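Local coordinates for protein putative peptidase (Parabacteroides merdae, PDB 4L8K) that probably hydrolyses peptide bonds as a serine peptidase of family S41, with a catalytic domain related to the ClpP/crotonase fold, at residues Y112-D117 and F141-E146; K148-D153 and T207-P212. One frame throughout, in Å; residues are numbered along the deposited sequence.

Contact 1. Residues Y112-D117 and F141-E146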
ATOM      1  N   TYR A 112      -1.435  13.664  15.567  1.00 18.27           N
ATOM      2  CA  TYR A 112      -2.878  13.854  15.555  1.00 17.12           C
ATOM      3  C   TYR A 112      -3.281  15.229  16.068  1.00 22.00           C
ATOM      4  O   TYR A 112      -2.600  15.830  16.891  1.00 22.94           O
ATOM      5  CB  TYR A 112      -3.614  12.710  16.277  1.00 16.39           C
ATOM      6  CG  TYR A 112      -3.414  12.631  17.777  1.00 17.86           C
ATOM      7  CD1 TYR A 112      -2.287  12.008  18.325  1.00 20.15           C
ATOM      8  CD2 TYR A 112      -4.397  13.085  18.654  1.00 17.68           C
ATOM      9  CE1 TYR A 112      -2.118  11.901  19.716  1.00 20.34           C
ATOM     10  CE2 TYR A 112      -4.246  12.968  20.044  1.00 19.05           C
ATOM     11  CZ  TYR A 112      -3.109  12.373  20.570  1.00 24.60           C
ATOM     12  OH  TYR A 112      -2.988  12.284  21.945  1.00 24.28           O
ATOM     13  N   LYS A 113      -4.385  15.740  15.535  1.00 19.83           N
ATOM     14  CA  LYS A 113      -4.904  17.062  15.873  1.00 20.54           C
ATOM     15  C   LYS A 113      -6.378  17.197  15.492  1.00 22.69           C
ATOM     16  O   LYS A 113      -6.799  16.681  14.460  1.00 20.17           O
ATOM     17  CB  LYS A 113      -4.079  18.134  15.121  1.00 23.31           C
ATOM     18  CG  LYS A 113      -4.291  19.550  15.612  1.00 30.72           C
ATOM     19  CD  LYS A 113      -3.508  20.523  14.800  1.00 32.64           C
ATOM     20  CE  LYS A 113      -3.711  21.931  15.271  1.00 35.70           C
ATOM     21  NZ  LYS A 113      -2.728  22.843  14.624  1.00 51.96           N
ATOM     22  N   ARG A 114      -7.127  17.982  16.282  1.00 21.16           N
ATOM     23  CA  ARG A 114      -8.526  18.292  15.977  1.00 21.02           C
ATOM     24  C   ARG A 114      -8.579  19.454  14.973  1.00 23.76           C
ATOM     25  O   ARG A 114      -7.869  20.457  15.127  1.00 23.38           O
ATOM     26  CB  ARG A 114      -9.338  18.629  17.239  1.00 17.71           C
ATOM     27  CG  ARG A 114      -9.545  17.431  18.131  1.00 15.88           C
ATOM     28  CD  ARG A 114     -10.524  17.693  19.260  1.00 20.01           C
ATOM     29  NE  ARG A 114     -10.200  18.884  20.047  1.00 23.08           N
ATOM     30  CZ  ARG A 114     -10.076  18.897  21.372  1.00 38.15           C
ATOM     31  NH1 ARG A 114     -10.202  17.774  22.071  1.00 26.15           N
ATOM     32  NH2 ARG A 114      -9.839  20.032  22.007  1.00 23.38           N
ATOM     33  N   LEU A 115      -9.427  19.305  13.956  1.00 17.87           N
ATOM     34  CA  LEU A 115      -9.653  20.328  12.943  1.00 17.63           C
ATOM     35  C   LEU A 115     -11.136  20.773  12.946  1.00 23.92           C
ATOM     36  O   LEU A 115     -11.973  20.137  13.593  1.00 24.08           O
ATOM     37  CB  LEU A 115      -9.259  19.778  11.537  1.00 16.87           C
ATOM     38  CG  LEU A 115      -7.839  19.192  11.335  1.00 17.74           C
ATOM     39  CD1 LEU A 115      -7.704  18.636   9.917  1.00 17.13           C
ATOM     40  CD2 LEU A 115      -6.763  20.249  11.619  1.00 12.92           C
ATOM     41  N   ALA A 116     -11.446  21.854  12.191  1.00 20.62           N
ATOM     42  CA  ALA A 116     -12.776  22.407  11.956  1.00 19.43           C
ATOM     43  C   ALA A 116     -13.575  22.639  13.276  1.00 26.66           C
ATOM     44  O   ALA A 116     -14.603  21.979  13.538  1.00 27.71           O
ATOM     45  CB  ALA A 116     -13.546  21.484  11.016  1.00 19.68           C
ATOM     46  N   ASP A 117     -13.102  23.591  14.088  1.00 22.59           N
ATOM     47  CA  ASP A 117     -13.696  23.984  15.380  1.00 24.05           C
ATOM     48  C   ASP A 117     -13.925  22.747  16.284  1.00 26.70           C
ATOM     49  O   ASP A 117     -14.985  22.577  16.899  1.00 26.86           O
ATOM     50  CB  ASP A 117     -14.990  24.821  15.188  1.00 27.61           C
ATOM     51  CG  ASP A 117     -15.463  25.629  16.404  1.00 50.61           C
ATOM     52  OD1 ASP A 117     -14.623  25.948  17.284  1.00 52.75           O
ATOM     53  OD2 ASP A 117     -16.664  25.968  16.460  1.00 62.97           O
ATOM     54  N   PHE A 141      -8.170   8.438  20.500  1.00 16.53           N
ATOM     55  CA  PHE A 141      -9.627   8.353  20.420  1.00 16.26           C
ATOM     56  C   PHE A 141     -10.286   9.204  21.504  1.00 19.71           C
ATOM     57  O   PHE A 141     -11.255   9.902  21.192  1.00 20.44           O
ATOM     58  CB  PHE A 141     -10.147   6.882  20.469  1.00 18.00           C
ATOM     59  CG  PHE A 141      -9.872   6.047  19.221  1.00 19.43           C
ATOM     60  CD1 PHE A 141     -10.113   6.559  17.943  1.00 21.21           C
ATOM     61  CD2 PHE A 141      -9.428   4.733  19.325  1.00 21.27           C
ATOM     62  CE1 PHE A 141      -9.874   5.783  16.798  1.00 21.21           C
ATOM     63  CE2 PHE A 141      -9.187   3.964  18.180  1.00 23.59           C
ATOM     64  CZ  PHE A 141      -9.402   4.493  16.924  1.00 20.53           C
ATOM     65  N   ALA A 142      -9.740   9.215  22.736  1.00 17.01           N
ATOM     66  CA  ALA A 142     -10.319  10.040  23.837  1.00 17.78           C
ATOM     67  C   ALA A 142     -10.182  11.556  23.514  1.00 22.07           C
ATOM     68  O   ALA A 142     -11.102  12.326  23.787  1.00 21.72           O
ATOM     69  CB  ALA A 142      -9.666   9.719  25.169  1.00 18.59           C
ATOM     70  N   HIS A 143      -9.073  11.963  22.859  1.00 17.25           N
ATOM     71  CA  HIS A 143      -8.896  13.350  22.443  1.00 17.89           C
ATOM     72  C   HIS A 143      -9.977  13.763  21.412  1.00 23.36           C
ATOM     73  O   HIS A 143     -10.335  14.941  21.321  1.00 24.27           O
ATOM     74  CB  HIS A 143      -7.487  13.546  21.865  1.00 19.31           C
ATOM     75  CG  HIS A 143      -7.151  14.972  21.529  1.00 22.53           C
ATOM     76  ND1 HIS A 143      -7.122  15.957  22.502  1.00 24.98           N
ATOM     77  CD2 HIS A 143      -6.850  15.529  20.334  1.00 24.15           C
ATOM     78  CE1 HIS A 143      -6.827  17.079  21.867  1.00 24.59           C
ATOM     79  NE2 HIS A 143      -6.654  16.869  20.561  1.00 24.48           N
ATOM     80  N   PHE A 144     -10.541  12.770  20.693  1.00 20.79           N
ATOM     81  CA  PHE A 144     -11.537  12.948  19.629  1.00 19.83           C
ATOM     82  C   PHE A 144     -12.957  12.514  20.051  1.00 23.76           C
ATOM     83  O   PHE A 144     -13.838  12.419  19.197  1.00 22.61           O
ATOM     84  CB  PHE A 144     -11.086  12.148  18.389  1.00 20.08           C
ATOM     85  CG  PHE A 144      -9.774  12.568  17.747  1.00 21.17           C
ATOM     86  CD1 PHE A 144      -9.296  13.867  17.876  1.00 23.90           C
ATOM     87  CD2 PHE A 144      -9.057  11.682  16.959  1.00 22.95           C
ATOM     88  CE1 PHE A 144      -8.110  14.256  17.252  1.00 25.04           C
ATOM     89  CE2 PHE A 144      -7.884  12.078  16.315  1.00 24.61           C
ATOM     90  CZ  PHE A 144      -7.428  13.366  16.451  1.00 23.46           C
ATOM     91  N   LYS A 145     -13.190  12.329  21.362  1.00 22.50           N
ATOM     92  CA  LYS A 145     -14.471  11.898  21.958  1.00 23.65           C
ATOM     93  C   LYS A 145     -15.668  12.754  21.484  1.00 28.23           C
ATOM     94  O   LYS A 145     -16.703  12.205  21.128  1.00 28.87           O
ATOM     95  CB  LYS A 145     -14.374  11.886  23.506  1.00 26.24           C
ATOM     96  CG  LYS A 145     -15.655  11.559  24.272  1.00 36.71           C
ATOM     97  CD  LYS A 145     -16.194  10.127  24.011  1.00 49.32           C
ATOM     98  CE  LYS A 145     -17.605   9.893  24.532  1.00 56.07           C
ATOM     99  NZ  LYS A 145     -18.642  10.492  23.644  1.00 54.94           N
ATOM    100  N   GLU A 146     -15.495  14.064  21.413  1.00 25.11           N
ATOM    101  CA  GLU A 146     -16.547  15.014  21.033  1.00 24.77           C
ATOM    102  C   GLU A 146     -16.642  15.268  19.516  1.00 28.94           C
ATOM    103  O   GLU A 146     -17.552  15.975  19.079  1.00 27.25           O
ATOM    104  CB  GLU A 146     -16.331  16.363  21.737  1.00 26.59           C
ATOM    105  CG  GLU A 146     -16.366  16.328  23.248  1.00 32.19           C
ATOM    106  CD  GLU A 146     -17.549  15.599  23.856  1.00 44.13           C
ATOM    107  OE1 GLU A 146     -18.707  15.820  23.429  1.00 44.28           O
ATOM    108  OE2 GLU A 146     -17.293  14.753  24.736  1.00 45.61           O
TER
HETATM  109  O   HOH W   1      -5.925  19.064  18.913  1.00 20.37           O

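Contact 2. Residues K148-D153 and T207-P212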
ATOM      1  N   LYS A 148     -17.274  14.602  15.503  1.00 26.69           N
ATOM      2  CA  LYS A 148     -18.301  14.074  14.573  1.00 26.63           C
ATOM      3  C   LYS A 148     -17.731  12.921  13.716  1.00 30.27           C
ATOM      4  O   LYS A 148     -18.447  11.991  13.352  1.00 31.33           O
ATOM      5  CB  LYS A 148     -18.696  15.235  13.623  1.00 28.10           C
ATOM      6  CG  LYS A 148     -20.155  15.475  13.415  1.00 38.65           C
ATOM      7  CD  LYS A 148     -20.364  16.687  12.546  1.00 40.28           C
ATOM      8  CE  LYS A 148     -21.678  16.630  11.794  1.00 56.17           C
ATOM      9  NZ  LYS A 148     -21.659  15.676  10.652  1.00 67.35           N
ATOM     10  N   GLY A 149     -16.471  13.051  13.326  1.00 25.46           N
ATOM     11  CA  GLY A 149     -15.823  12.044  12.496  1.00 23.88           C
ATOM     12  C   GLY A 149     -14.325  12.119  12.553  1.00 24.39           C
ATOM     13  O   GLY A 149     -13.768  13.030  13.160  1.00 21.72           O
ATOM     14  N   LEU A 150     -13.673  11.154  11.886  1.00 21.84           N
ATOM     15  CA  LEU A 150     -12.236  10.993  11.879  1.00 21.16           C
ATOM     16  C   LEU A 150     -11.675  10.931  10.482  1.00 24.78           C
ATOM     17  O   LEU A 150     -12.236  10.278   9.606  1.00 24.21           O
ATOM     18  CB  LEU A 150     -11.880   9.686  12.636  1.00 21.23           C
ATOM     19  CG  LEU A 150     -10.385   9.263  12.729  1.00 24.99           C
ATOM     20  CD1 LEU A 150      -9.698  10.000  13.859  1.00 26.87           C
ATOM     21  CD2 LEU A 150     -10.262   7.796  12.997  1.00 21.80           C
ATOM     22  N   ILE A 151     -10.513  11.559  10.305  1.00 20.91           N
ATOM     23  CA  ILE A 151      -9.714  11.469   9.087  1.00 19.95           C
ATOM     24  C   ILE A 151      -8.478  10.641   9.476  1.00 21.38           C
ATOM     25  O   ILE A 151      -7.746  11.026  10.411  1.00 19.63           O
ATOM     26  CB  ILE A 151      -9.361  12.857   8.431  1.00 22.19           C
ATOM     27  CG1 ILE A 151     -10.634  13.619   7.982  1.00 21.92           C
ATOM     28  CG2 ILE A 151      -8.372  12.699   7.243  1.00 19.19           C
ATOM     29  CD1 ILE A 151     -10.383  15.164   7.617  1.00 16.91           C
ATOM     30  N   PHE A 152      -8.290   9.475   8.811  1.00 16.88           N
ATOM     31  CA  PHE A 152      -7.128   8.614   9.042  1.00 16.52           C
ATOM     32  C   PHE A 152      -6.272   8.659   7.763  1.00 21.61           C
ATOM     33  O   PHE A 152      -6.571   8.013   6.767  1.00 23.23           O
ATOM     34  CB  PHE A 152      -7.527   7.177   9.464  1.00 17.75           C
ATOM     35  CG  PHE A 152      -6.410   6.478  10.207  1.00 18.83           C
ATOM     36  CD1 PHE A 152      -5.368   5.858   9.512  1.00 21.23           C
ATOM     37  CD2 PHE A 152      -6.360   6.495  11.601  1.00 19.62           C
ATOM     38  CE1 PHE A 152      -4.315   5.237  10.203  1.00 21.57           C
ATOM     39  CE2 PHE A 152      -5.314   5.873  12.292  1.00 22.05           C
ATOM     40  CZ  PHE A 152      -4.303   5.242  11.588  1.00 20.81           C
ATOM     41  N   ASP A 153      -5.255   9.486   7.774  1.00 19.58           N
ATOM     42  CA  ASP A 153      -4.430   9.746   6.589  1.00 19.07           C
ATOM     43  C   ASP A 153      -3.209   8.825   6.534  1.00 21.19           C
ATOM     44  O   ASP A 153      -2.297   8.931   7.370  1.00 18.63           O
ATOM     45  CB  ASP A 153      -4.010  11.240   6.607  1.00 20.28           C
ATOM     46  CG  ASP A 153      -3.331  11.800   5.370  1.00 19.77           C
ATOM     47  OD1 ASP A 153      -3.085  11.026   4.417  1.00 20.09           O
ATOM     48  OD2 ASP A 153      -3.054  13.011   5.351  1.00 23.66           O
ATOM     49  N   THR A 207     -10.765   0.806  23.189  1.00 29.44           N
ATOM     50  CA  THR A 207     -11.638   1.842  22.599  1.00 28.20           C
ATOM     51  C   THR A 207     -11.790   1.634  21.077  1.00 28.46           C
ATOM     52  O   THR A 207     -10.792   1.482  20.358  1.00 25.02           O
ATOM     53  CB  THR A 207     -11.125   3.251  22.909  1.00 30.11           C
ATOM     54  OG1 THR A 207     -10.981   3.370  24.319  1.00 32.48           O
ATOM     55  CG2 THR A 207     -12.069   4.347  22.385  1.00 24.74           C
ATOM     56  N   ARG A 208     -13.052   1.600  20.615  1.00 24.28           N
ATOM     57  CA  ARG A 208     -13.363   1.426  19.202  1.00 23.57           C
ATOM     58  C   ARG A 208     -13.975   2.708  18.625  1.00 28.58           C
ATOM     59  O   ARG A 208     -14.559   3.502  19.372  1.00 30.95           O
ATOM     60  CB  ARG A 208     -14.275   0.200  18.993  1.00 23.00           C
ATOM     61  CG  ARG A 208     -13.502  -1.131  19.145  1.00 33.50           C
ATOM     62  CD  ARG A 208     -14.369  -2.359  18.965  1.00 40.92           C
ATOM     63  NE  ARG A 208     -15.433  -2.435  19.970  1.00 42.99           N
ATOM     64  CZ  ARG A 208     -16.720  -2.588  19.685  1.00 52.68           C
ATOM     65  NH1 ARG A 208     -17.119  -2.691  18.426  1.00 38.69           N
ATOM     66  NH2 ARG A 208     -17.617  -2.657  20.656  1.00 39.70           N
ATOM     67  N   TRP A 209     -13.806   2.932  17.315  1.00 22.51           N
ATOM     68  CA  TRP A 209     -14.361   4.108  16.647  1.00 21.79           C
ATOM     69  C   TRP A 209     -15.385   3.639  15.616  1.00 26.05           C
ATOM     70  O   TRP A 209     -15.024   3.054  14.581  1.00 23.73           O
ATOM     71  CB  TRP A 209     -13.259   4.972  16.014  1.00 18.90           C
ATOM     72  CG  TRP A 209     -13.759   6.268  15.439  1.00 19.43           C
ATOM     73  CD1 TRP A 209     -14.302   6.460  14.199  1.00 21.93           C
ATOM     74  CD2 TRP A 209     -13.734   7.563  16.071  1.00 18.97           C
ATOM     75  NE1 TRP A 209     -14.623   7.790  14.022  1.00 20.78           N
ATOM     76  CE2 TRP A 209     -14.280   8.488  15.152  1.00 21.68           C
ATOM     77  CE3 TRP A 209     -13.332   8.028  17.339  1.00 20.38           C
ATOM     78  CZ2 TRP A 209     -14.411   9.849  15.449  1.00 20.83           C
ATOM     79  CZ3 TRP A 209     -13.456   9.380  17.626  1.00 21.24           C
ATOM     80  CH2 TRP A 209     -13.968  10.275  16.679  1.00 21.58           C
ATOM     81  N   LEU A 210     -16.663   3.882  15.912  1.00 23.06           N
ATOM     82  CA  LEU A 210     -17.740   3.430  15.039  1.00 24.12           C
ATOM     83  C   LEU A 210     -18.433   4.605  14.348  1.00 25.98           C
ATOM     84  O   LEU A 210     -19.339   4.398  13.555  1.00 26.06           O
ATOM     85  CB  LEU A 210     -18.730   2.565  15.834  1.00 25.37           C
ATOM     86  CG  LEU A 210     -18.144   1.299  16.518  1.00 29.79           C
ATOM     87  CD1 LEU A 210     -19.230   0.512  17.227  1.00 31.00           C
ATOM     88  CD2 LEU A 210     -17.409   0.396  15.533  1.00 29.77           C
ATOM     89  N   ARG A 211     -17.955   5.831  14.604  1.00 21.03           N
ATOM     90  CA  ARG A 211     -18.408   7.047  13.955  1.00 21.04           C
ATOM     91  C   ARG A 211     -17.796   7.139  12.546  1.00 25.81           C
ATOM     92  O   ARG A 211     -16.846   6.392  12.245  1.00 24.39           O
ATOM     93  CB  ARG A 211     -18.006   8.258  14.789  1.00 22.89           C
ATOM     94  CG  ARG A 211     -18.989   8.556  15.935  1.00 27.03           C
ATOM     95  CD  ARG A 211     -18.320   9.505  16.906  1.00 20.73           C
ATOM     96  NE  ARG A 211     -17.458   8.726  17.807  1.00 22.36           N
ATOM     97  CZ  ARG A 211     -16.625   9.240  18.700  1.00 34.89           C
ATOM     98  NH1 ARG A 211     -16.479  10.560  18.803  1.00 25.74           N
ATOM     99  NH2 ARG A 211     -15.940   8.445  19.508  1.00 23.44           N
ATOM    100  N   PRO A 212     -18.298   8.029  11.649  1.00 20.88           N
ATOM    101  CA  PRO A 212     -17.709   8.103  10.295  1.00 18.56           C
ATOM    102  C   PRO A 212     -16.180   8.293  10.280  1.00 21.72           C
ATOM    103  O   PRO A 212     -15.602   8.949  11.160  1.00 20.50           O
ATOM    104  CB  PRO A 212     -18.424   9.299   9.676  1.00 20.08           C
ATOM    105  CG  PRO A 212     -19.754   9.352  10.385  1.00 23.76           C
ATOM    106  CD  PRO A 212     -19.422   8.986  11.799  1.00 20.99           C
TER

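Contact 1. Residues Y112-D117 and F141-E146
The guanidinium of Arg114 grips His143 twice, lying flat on its imidazole while bonding to its backbone carbonyl. The contact packs helix 134-143 and the residues that follow it against strand 110-115 of the mixed sheet, in a domain of the ClpP/crotonase clan. The planes of guanidinium and imidazole are only 14° apart, and NH1 of Arg114 sits over the imidazole face near its rim, 3.5 Å from CE1 of His143. The same NH1 donates to His143 O at 2.9 Å, in the carbonyl plane and almost in the guanidinium plane. A bend at chi3 (-52°) folds the arginine back over the ring, and its NE is held by a salt bridge to Asp118. The guanidinium lying on it would probably disfavour protonation of the imidazole.

Tyr112, His143 and Phe144 together form an aromatic cluster. Tyr112 turns its edge toward the face of Phe144 in an offset edge-to-face pair, planes 89° apart, with CD2 of Tyr112 3.8 Å from CZ of Phe144. Arg114 CG touches the rim of Phe144 at CD1. A water in the imidazole plane closes the contact, 2.8 Å from His143 NE2 and accepting from Arg114 N at 3.1 Å.

Contact 2. Residues K148-D153 and T207-P212
Leu150 and Trp209 meet where strand 149-153, in the middle of the mixed sheet of this ClpP/crotonase-clan domain, begins beside the loop that leads into its parallel neighbour, strand 213-217. Two hydrogen bonds converge on one carbonyl oxygen. The backbone N of Leu150 donates to Pro212 O at 3.0 Å with an N-H...O angle of 154°, a backbone bond made just ahead of strand 213-217; further along, Leu150 also pairs with Ile214. From the opposite face of the Pro212 carbonyl plane comes the indole NE1 of Trp209, 3.2 Å from Pro212 O. This second bond is nearly straight at the hydrogen (169°) and lies in the indole plane, yet its donor stands well above the carbonyl plane. The oxygen is thus gripped from both faces, and the bond helps fix the rotation of the indole.

Apolar contact falls mainly on that indole. With CG anti to the backbone N (chi1 -174°), Trp209 swings its ring toward the strand, where Leu150 CB rests over one face near the rim, 3.7 Å from CE2 of Trp209. Gly149 C comes within 3.7 Å of Trp209 CZ2.

The Arg211 side chain, bent at chi3, passes over the indole's other face near the rim, with Trp209 CZ3 over the face of its guanidinium, while NH1 bonds to Cys147 O. At the margin, where Pro212 also touches Leu310 of helix 301-311, the proline ring is drawn up to the strand's approach, with Pro212 CD 3.5 Å from Lys148 O.

In the fold
Contacts 1 and 2 follow one another along the chain and serve the same mixed sheet, their centres about 10 Å apart. Helix 134-143 of contact 1 is succeeded by strand 149-153 of contact 2, and the two meet in and around the turn between them. Phe144 O of contact 1 lies 3.3 Å from Arg211 NH1 of contact 2, a probable but weak hydrogen bond, and Phe141 CE1 packs 3.6 Å from Trp209 CB. Phe144 also touches Leu150, so its ring bridges the aromatic cluster and the tryptophan site. Both contacts lie toward the same side of the chain's centre, at about 26 Å and 21 Å from it.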